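Local atomic coordinates of uncharacterized conserved protein BF1870 (Bacteroides fragilis, PDB entry 3EWL), a protein that is of unknown function but carries a C-terminal thioredoxin-like domain with a CxxC pair, consistent with a thiol-disulfide redox role. Residues A[115-118]-A[119-123]; A[12-15]-A[16-20]; A[45-48]-A[49-53]. All blocks are in the same frame, centred on the assembly; numbering follows the deposited sequence. Where two conformers were deposited one is given.

Contact 1. Residues A[115-118]-A[119-123]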
loop_
_atom_site.group_PDB
_atom_site.type_symbol
_atom_site.label_atom_id
_atom_site.label_comp_id
_atom_site.label_asym_id
_atom_site.label_seq_id
_atom_site.Cartn_x
_atom_site.Cartn_y
_atom_site.Cartn_z
ATOM N N LEU A 115 -6.968 -3.500 -2.900
ATOM C CA LEU A 115 -6.371 -4.221 -4.008
ATOM C C LEU A 115 -6.772 -3.580 -5.357
ATOM O O LEU A 115 -7.954 -3.330 -5.605
ATOM C CB LEU A 115 -6.781 -5.683 -3.953
ATOM C CG LEU A 115 -6.047 -6.556 -4.980
ATOM C CD1 LEU A 115 -4.542 -6.532 -4.794
ATOM C CD2 LEU A 115 -6.568 -7.961 -4.811
ATOM N N LEU A 116 -5.793 -3.301 -6.211
ATOM C CA LEU A 116 -6.086 -2.739 -7.517
ATOM C C LEU A 116 -5.664 -3.769 -8.545
ATOM O O LEU A 116 -4.728 -4.541 -8.286
ATOM C CB LEU A 116 -5.246 -1.467 -7.795
ATOM C CG LEU A 116 -5.057 -0.492 -6.663
ATOM C CD1 LEU A 116 -4.210 0.678 -7.115
ATOM C CD2 LEU A 116 -6.439 -0.031 -6.137
ATOM N N ASP A 117 -6.327 -3.756 -9.707
ATOM C CA ASP A 117 -5.995 -4.652 -10.797
ATOM C C ASP A 117 -4.976 -4.018 -11.725
ATOM O O ASP A 117 -4.307 -3.050 -11.364
ATOM C CB ASP A 117 -7.256 -5.036 -11.580
ATOM C CG ASP A 117 -7.814 -3.892 -12.497
ATOM O OD1 ASP A 117 -7.247 -2.785 -12.639
ATOM O OD2 ASP A 117 -8.854 -4.156 -13.127
ATOM N N GLY A 118 -4.881 -4.565 -12.933
ATOM C CA GLY A 118 -3.907 -4.152 -13.909
ATOM C C GLY A 118 -4.142 -2.755 -14.433
ATOM O O GLY A 118 -3.193 -2.075 -14.815
ATOM N N ARG A 119 -5.397 -2.328 -14.465
ATOM C CA ARG A 119 -5.707 -0.950 -14.893
ATOM C C ARG A 119 -5.773 0.055 -13.730
ATOM O O ARG A 119 -6.172 1.200 -13.917
ATOM C CB ARG A 119 -6.990 -0.924 -15.750
ATOM C CG ARG A 119 -6.632 -1.181 -17.236
ATOM C CD ARG A 119 -7.810 -1.558 -18.186
ATOM N NE ARG A 119 -7.248 -2.017 -19.473
ATOM C CZ ARG A 119 -7.882 -2.004 -20.641
ATOM N NH1 ARG A 119 -9.128 -1.550 -20.709
ATOM N NH2 ARG A 119 -7.263 -2.443 -21.738
ATOM N N LYS A 120 -5.365 -0.386 -12.539
ATOM C CA LYS A 120 -5.461 0.431 -11.330
ATOM C C LYS A 120 -6.905 0.647 -10.964
ATOM O O LYS A 120 -7.265 1.644 -10.319
ATOM C CB LYS A 120 -4.784 1.790 -11.517
ATOM C CG LYS A 120 -3.325 1.730 -11.773
ATOM C CD LYS A 120 -2.656 0.803 -10.806
ATOM C CE LYS A 120 -1.390 0.239 -11.422
ATOM N NZ LYS A 120 -0.281 1.011 -10.919
ATOM N N ARG A 121 -7.755 -0.276 -11.385
ATOM C CA ARG A 121 -9.121 -0.244 -10.918
ATOM C C ARG A 121 -9.210 -0.846 -9.510
ATOM O O ARG A 121 -8.521 -1.828 -9.228
ATOM C CB ARG A 121 -10.003 -0.985 -11.905
ATOM C CG ARG A 121 -11.181 -1.601 -11.231
ATOM C CD ARG A 121 -12.430 -1.243 -11.957
ATOM N NE ARG A 121 -12.640 -2.108 -13.112
ATOM C CZ ARG A 121 -13.828 -2.279 -13.670
ATOM N NH1 ARG A 121 -14.892 -1.647 -13.158
ATOM N NH2 ARG A 121 -13.949 -3.086 -14.732
ATOM N N VAL A 122 -10.028 -0.251 -8.621
ATOM C CA VAL A 122 -10.176 -0.770 -7.264
ATOM C C VAL A 122 -10.993 -2.074 -7.311
ATOM O O VAL A 122 -12.180 -2.055 -7.663
ATOM C CB VAL A 122 -10.872 0.244 -6.332
ATOM C CG1 VAL A 122 -11.170 -0.404 -5.002
ATOM C CG2 VAL A 122 -10.033 1.526 -6.146
ATOM N N ILE A 123 -10.358 -3.214 -7.046
ATOM C CA ILE A 123 -11.098 -4.481 -7.088
ATOM C C ILE A 123 -11.453 -4.962 -5.680
ATOM O O ILE A 123 -12.448 -5.638 -5.493
ATOM C CB ILE A 123 -10.428 -5.627 -7.976
ATOM C CG1 ILE A 123 -9.050 -5.994 -7.515
ATOM C CG2 ILE A 123 -10.396 -5.310 -9.489
ATOM C CD1 ILE A 123 -8.549 -7.297 -8.174
#
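Leu-116 and Val-122 form an antiparallel non-hydrogen-bonded pair in the beta hairpin of strands 112-116 and 122-124, at the edge of the thioredoxin-like domain's sheet. Lys-120 N closes the type I turn on Asp-117 O (3.1 Å), from above the carbonyl plane. Ile-123 N donates to Leu-115 O (2.8 Å), and Asp-117 N donates to Arg-121 O (3.0 Å) in the carbonyl plane. Asp-117 also reaches into the turn with its carboxylate. Its chi1 of 74° sets CG between the backbone N and the carbonyl carbon and brings OD1 over the following amides. Arg-121 N donates a hydrogen bond to Asp-117 OD1 at 2.9 Å from above the carboxylate plane, and Arg-119 N adds a weak one. Asp-117 OD2 lies at the edge of the Arg-121 guanidinium but stays 4.3 Å from Arg-121 NE, too long for a salt bridge. Leu-116 CD2 meets Val-122 CG2 at 3.9 Å. Leu-115 CD2 meets Ile-123 CD1 at 4.0 Å. Lys-120 lays its CD against Leu-116 CD1, while its NZ is hydrogen-bonded to Leu-25 O. Leu-115 and Ile-123 touch Tyr-135 of helix 129-137. Leu-116 packs on Thr-30 and Leu-32 of neighbouring strand 29-34.

Contact 2. Residues A[12-15]-A[16-20]; sequences YVTV and HGDNS
The Tyr-12 ring leans obliquely toward Ser-20, with Tyr-12 CD2 3.4 Å from Ser-20 O, and has Thr-14 CG2 in plane at its edge. Its chi1 of 61° swings the ring over the neighbouring strand, where Tyr-12 OH comes within 3.9 Å of Ser-20 CB. The second flat group is the imidazole of His-16. Val-15 CG1 sits over one face of the His-16 ring, 4.0 Å from its centroid and 9° off the normal, a CH-pi contact. Thr-14 ties the turn together. Thr-14 OG1 donates to Asp-18 OD1 at 2.8 Å, reaching that oxygen from above the carboxylate plane. The same OG1 accepts a weak bond from His-16 N. Val-13 CG2 touches Asn-19 OD1 at 3.2 Å, on the sheet face away from Tyr-12 and Ser-20. In the backbone, Tyr-12 and Ser-20 exchange two bonds, and Thr-14 N donates to Asp-18 O. Gly-17 N closes the turn on Thr-14 O at 2.8 Å, and Gly-17 has the positive phi (72°) that glycine readily adopts. Tyr-12 also packs on Leu-67, Ile-69 and Ile-90, and Val-15 on Trp-78 and Ala-82. The arrangement is a beta hairpin with a type I turn from Thr-14 to Gly-17 and a G1 bulge at Gly-17. It lies at the surface, beside strand 90-93 at the border of the central sheet.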
loop_
_atom_site.group_PDB
_atom_site.type_symbol
_atom_site.label_atom_id
_atom_site.label_comp_id
_atom_site.label_asym_id
_atom_site.label_seq_id
_atom_site.Cartn_x
_atom_site.Cartn_y
_atom_site.Cartn_z
ATOM N N TYR A 12 4.373 10.247 -4.399
ATOM C CA TYR A 12 5.002 9.845 -3.146
ATOM C C TYR A 12 6.497 9.918 -3.320
ATOM O O TYR A 12 6.997 9.949 -4.456
ATOM C CB TYR A 12 4.579 8.423 -2.720
ATOM C CG TYR A 12 4.952 7.368 -3.711
ATOM C CD1 TYR A 12 6.161 6.677 -3.595
ATOM C CD2 TYR A 12 4.100 7.043 -4.786
ATOM C CE1 TYR A 12 6.536 5.707 -4.536
ATOM C CE2 TYR A 12 4.470 6.072 -5.751
ATOM C CZ TYR A 12 5.683 5.418 -5.611
ATOM O OH TYR A 12 6.044 4.473 -6.518
ATOM N N VAL A 13 7.207 9.941 -2.195
ATOM C CA VAL A 13 8.657 9.819 -2.195
ATOM C C VAL A 13 9.046 8.620 -1.355
ATOM O O VAL A 13 8.321 8.231 -0.415
ATOM C CB VAL A 13 9.363 11.110 -1.715
ATOM C CG1 VAL A 13 9.065 11.392 -0.230
ATOM C CG2 VAL A 13 10.886 11.030 -2.035
ATOM N N THR A 14 10.142 7.980 -1.750
ATOM C CA THR A 14 10.733 6.946 -0.925
ATOM C C THR A 14 11.984 7.486 -0.249
ATOM O O THR A 14 12.508 8.569 -0.578
ATOM C CB THR A 14 11.099 5.686 -1.718
ATOM O OG1 THR A 14 12.234 5.970 -2.540
ATOM C CG2 THR A 14 9.953 5.254 -2.585
ATOM N N VAL A 15 12.473 6.699 0.690
ATOM C CA VAL A 15 13.658 7.038 1.402
ATOM C C VAL A 15 14.887 7.128 0.477
ATOM O O VAL A 15 15.800 7.892 0.737
ATOM C CB VAL A 15 13.821 6.031 2.548
ATOM C CG1 VAL A 15 15.208 5.495 2.609
ATOM C CG2 VAL A 15 13.316 6.657 3.852
ATOM N N HIS A 16 14.871 6.389 -0.622
ATOM C CA HIS A 16 15.920 6.483 -1.617
ATOM C C HIS A 16 15.686 7.615 -2.604
ATOM O O HIS A 16 16.323 7.681 -3.658
ATOM C CB HIS A 16 16.085 5.127 -2.288
ATOM C CG HIS A 16 16.363 4.048 -1.298
ATOM N ND1 HIS A 16 15.376 3.228 -0.796
ATOM C CD2 HIS A 16 17.498 3.725 -0.633
ATOM C CE1 HIS A 16 15.904 2.405 0.097
ATOM N NE2 HIS A 16 17.192 2.687 0.217
ATOM N N GLY A 17 14.771 8.504 -2.241
ATOM C CA GLY A 17 14.564 9.762 -2.933
ATOM C C GLY A 17 13.913 9.709 -4.294
ATOM O O GLY A 17 13.888 10.703 -5.024
ATOM N N ASP A 18 13.393 8.563 -4.674
ATOM C CA ASP A 18 12.607 8.577 -5.891
ATOM C C ASP A 18 11.157 9.075 -5.683
ATOM O O ASP A 18 10.440 8.573 -4.813
ATOM C CB ASP A 18 12.695 7.263 -6.696
ATOM C CG ASP A 18 13.115 6.050 -5.864
ATOM O OD1 ASP A 18 12.212 5.395 -5.305
ATOM O OD2 ASP A 18 14.325 5.702 -5.843
ATOM N N ASN A 19 10.785 10.110 -6.443
ATOM C CA ASN A 19 9.414 10.602 -6.497
ATOM C C ASN A 19 8.731 9.943 -7.656
ATOM O O ASN A 19 9.293 9.873 -8.755
ATOM C CB ASN A 19 9.357 12.106 -6.737
ATOM C CG ASN A 19 9.460 12.918 -5.459
ATOM O OD1 ASN A 19 10.428 12.794 -4.707
ATOM N ND2 ASN A 19 8.478 13.791 -5.232
ATOM N N SER A 20 7.530 9.446 -7.431
ATOM C CA SER A 20 6.775 8.901 -8.541
ATOM C C SER A 20 5.278 9.005 -8.286
ATOM O O SER A 20 4.830 9.321 -7.171
ATOM C CB SER A 20 7.182 7.440 -8.840
ATOM O OG SER A 20 6.816 7.061 -10.174
#

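Contact 3. Residues A[45-48]-A[49-53]; sequences FEKL and FAEIP
Phe-45 and Phe-49 lie one helical turn apart and meet obliquely, CE2 of Phe-45 lying 3.8 Å from CD1 of Phe-49. They belong to helix 40-50; in this thioredoxin-like domain the helix begins at a CxxC sequence, as in thioredoxins. Both side chains leave the helix with CG anti to the backbone N (chi1 -177° and -171°), which carries the two rings to the same flank. The backbone bond from Phe-49 N to Phe-45 O (2.8 Å) is the i to i+4 helical bond between the two residues. Ala-50 N adds only a weak bond to Glu-46 O. Around this pair, Phe-45 meets the ring of Phe-33 and packs on Met-31, while Phe-49 meets Phe-55, packs on Leu-64 and Val-66 and stands edge-to-face to Trp-89, so the rings join the helix to strands 29-34 and 64-70 of the central sheet. Glu-46 forms a salt bridge with Arg-43 and touches the CxxC residues. Glu-51 N donates to Leu-48 O at 3.0 Å, the donor standing above the carbonyl plane. Ile-52 N donates to Phe-49 O. Ile-52 is the N-cap residue of helix 53-61 and packs on Met-129 and Ile-133 of helix 129-137. The Glu-51 chain takes chi1 56° and bends at chi2, which turns its carboxylate back along the helix. There Lys-47 NZ forms a salt bridge with Glu-51 OE1 at 3.2 Å, its hydrogen bond weak.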
loop_
_atom_site.group_PDB
_atom_site.type_symbol
_atom_site.label_atom_id
_atom_site.label_comp_id
_atom_site.label_asym_id
_atom_site.label_seq_id
_atom_site.Cartn_x
_atom_site.Cartn_y
_atom_site.Cartn_z
ATOM N N PHE A 45 -0.120 -6.982 10.550
ATOM C CA PHE A 45 -0.480 -7.292 9.171
ATOM C C PHE A 45 0.786 -7.592 8.343
ATOM O O PHE A 45 0.840 -8.575 7.583
ATOM C CB PHE A 45 -1.279 -6.125 8.510
ATOM C CG PHE A 45 -1.726 -6.442 7.108
ATOM C CD1 PHE A 45 -3.014 -6.920 6.870
ATOM C CD2 PHE A 45 -0.837 -6.357 6.037
ATOM C CE1 PHE A 45 -3.426 -7.249 5.602
ATOM C CE2 PHE A 45 -1.250 -6.693 4.736
ATOM C CZ PHE A 45 -2.538 -7.146 4.525
ATOM N N GLU A 46 1.780 -6.702 8.460
ATOM C CA GLU A 46 3.091 -6.845 7.801
ATOM C C GLU A 46 3.700 -8.211 8.133
ATOM O O GLU A 46 4.137 -8.909 7.241
ATOM C CB GLU A 46 4.071 -5.729 8.216
ATOM C CG GLU A 46 3.734 -4.344 7.684
ATOM C CD GLU A 46 4.307 -3.196 8.560
ATOM O OE1 GLU A 46 3.816 -2.031 8.445
ATOM O OE2 GLU A 46 5.234 -3.444 9.353
ATOM N N LYS A 47 3.686 -8.590 9.410
ATOM C CA LYS A 47 4.187 -9.888 9.868
ATOM C C LYS A 47 3.423 -11.068 9.261
ATOM O O LYS A 47 4.036 -12.033 8.808
ATOM C CB LYS A 47 4.129 -9.960 11.403
ATOM C CG LYS A 47 4.672 -11.280 11.979
ATOM C CD LYS A 47 4.288 -11.468 13.407
ATOM C CE LYS A 47 4.903 -12.729 13.961
ATOM N NZ LYS A 47 4.145 -13.913 13.485
ATOM N N LEU A 48 2.092 -10.995 9.250
ATOM C CA LEU A 48 1.273 -12.098 8.743
ATOM C C LEU A 48 1.412 -12.244 7.233
ATOM O O LEU A 48 1.486 -13.349 6.718
ATOM C CB LEU A 48 -0.206 -11.895 9.070
ATOM C CG LEU A 48 -0.740 -12.040 10.491
ATOM C CD1 LEU A 48 -2.264 -11.834 10.466
ATOM C CD2 LEU A 48 -0.386 -13.397 11.096
ATOM N N PHE A 49 1.415 -11.108 6.532
ATOM C CA PHE A 49 1.556 -11.092 5.080
ATOM C C PHE A 49 2.786 -11.912 4.650
ATOM O O PHE A 49 2.700 -12.697 3.704
ATOM C CB PHE A 49 1.642 -9.636 4.569
ATOM C CG PHE A 49 1.569 -9.506 3.078
ATOM C CD1 PHE A 49 0.355 -9.204 2.456
ATOM C CD2 PHE A 49 2.715 -9.707 2.294
ATOM C CE1 PHE A 49 0.270 -9.087 1.060
ATOM C CE2 PHE A 49 2.662 -9.592 0.904
ATOM C CZ PHE A 49 1.435 -9.281 0.279
ATOM N N ALA A 50 3.909 -11.756 5.371
ATOM C CA ALA A 50 5.197 -12.386 5.006
ATOM C C ALA A 50 5.158 -13.891 5.228
ATOM O O ALA A 50 6.010 -14.613 4.691
ATOM C CB ALA A 50 6.360 -11.778 5.797
ATOM N N GLU A 51 4.209 -14.369 6.040
ATOM C CA GLU A 51 4.063 -15.816 6.228
ATOM C C GLU A 51 2.968 -16.459 5.393
ATOM O O GLU A 51 2.588 -17.572 5.674
ATOM C CB GLU A 51 3.993 -16.240 7.706
ATOM C CG GLU A 51 2.934 -15.596 8.529
ATOM C CD GLU A 51 3.461 -15.182 9.893
ATOM O OE1 GLU A 51 2.679 -15.044 10.842
ATOM O OE2 GLU A 51 4.667 -14.975 10.017
ATOM N N ILE A 52 2.507 -15.775 4.348
ATOM C CA ILE A 52 1.648 -16.383 3.313
ATOM C C ILE A 52 2.474 -16.591 2.012
ATOM O O ILE A 52 2.772 -15.627 1.296
ATOM C CB ILE A 52 0.397 -15.509 3.037
ATOM C CG1 ILE A 52 -0.377 -15.245 4.350
ATOM C CG2 ILE A 52 -0.495 -16.170 1.994
ATOM C CD1 ILE A 52 -1.451 -14.186 4.226
ATOM N N PRO A 53 2.861 -17.844 1.704
ATOM C CA PRO A 53 3.945 -17.996 0.709
ATOM C C PRO A 53 3.581 -17.530 -0.694
ATOM O O PRO A 53 4.428 -16.943 -1.369
ATOM C CB PRO A 53 4.274 -19.518 0.728
ATOM C CG PRO A 53 3.509 -20.080 1.890
ATOM C CD PRO A 53 2.327 -19.151 2.113
#

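The three contacts are two hairpin turns and one helix segment, in series along the chain, 12-20 first, then 45-53, then 115-123, and none touches another. Their centres are about 22 Å apart for contacts 1 and 2, about 21 Å for contacts 1 and 3, and about 24 Å for contacts 2 and 3. Nearest atoms come to about 8 Å between contact 1 and either of the others, and to about 14 Å between contacts 2 and 3. Each lies against or on the central sheet. Contact 1 is its 122-124 border, contact 2 lies by strand 90-93 at the other border, and contact 3 covers strands between. Contact 3 shares its helix with Cys-42 of the possible CxxC redox site.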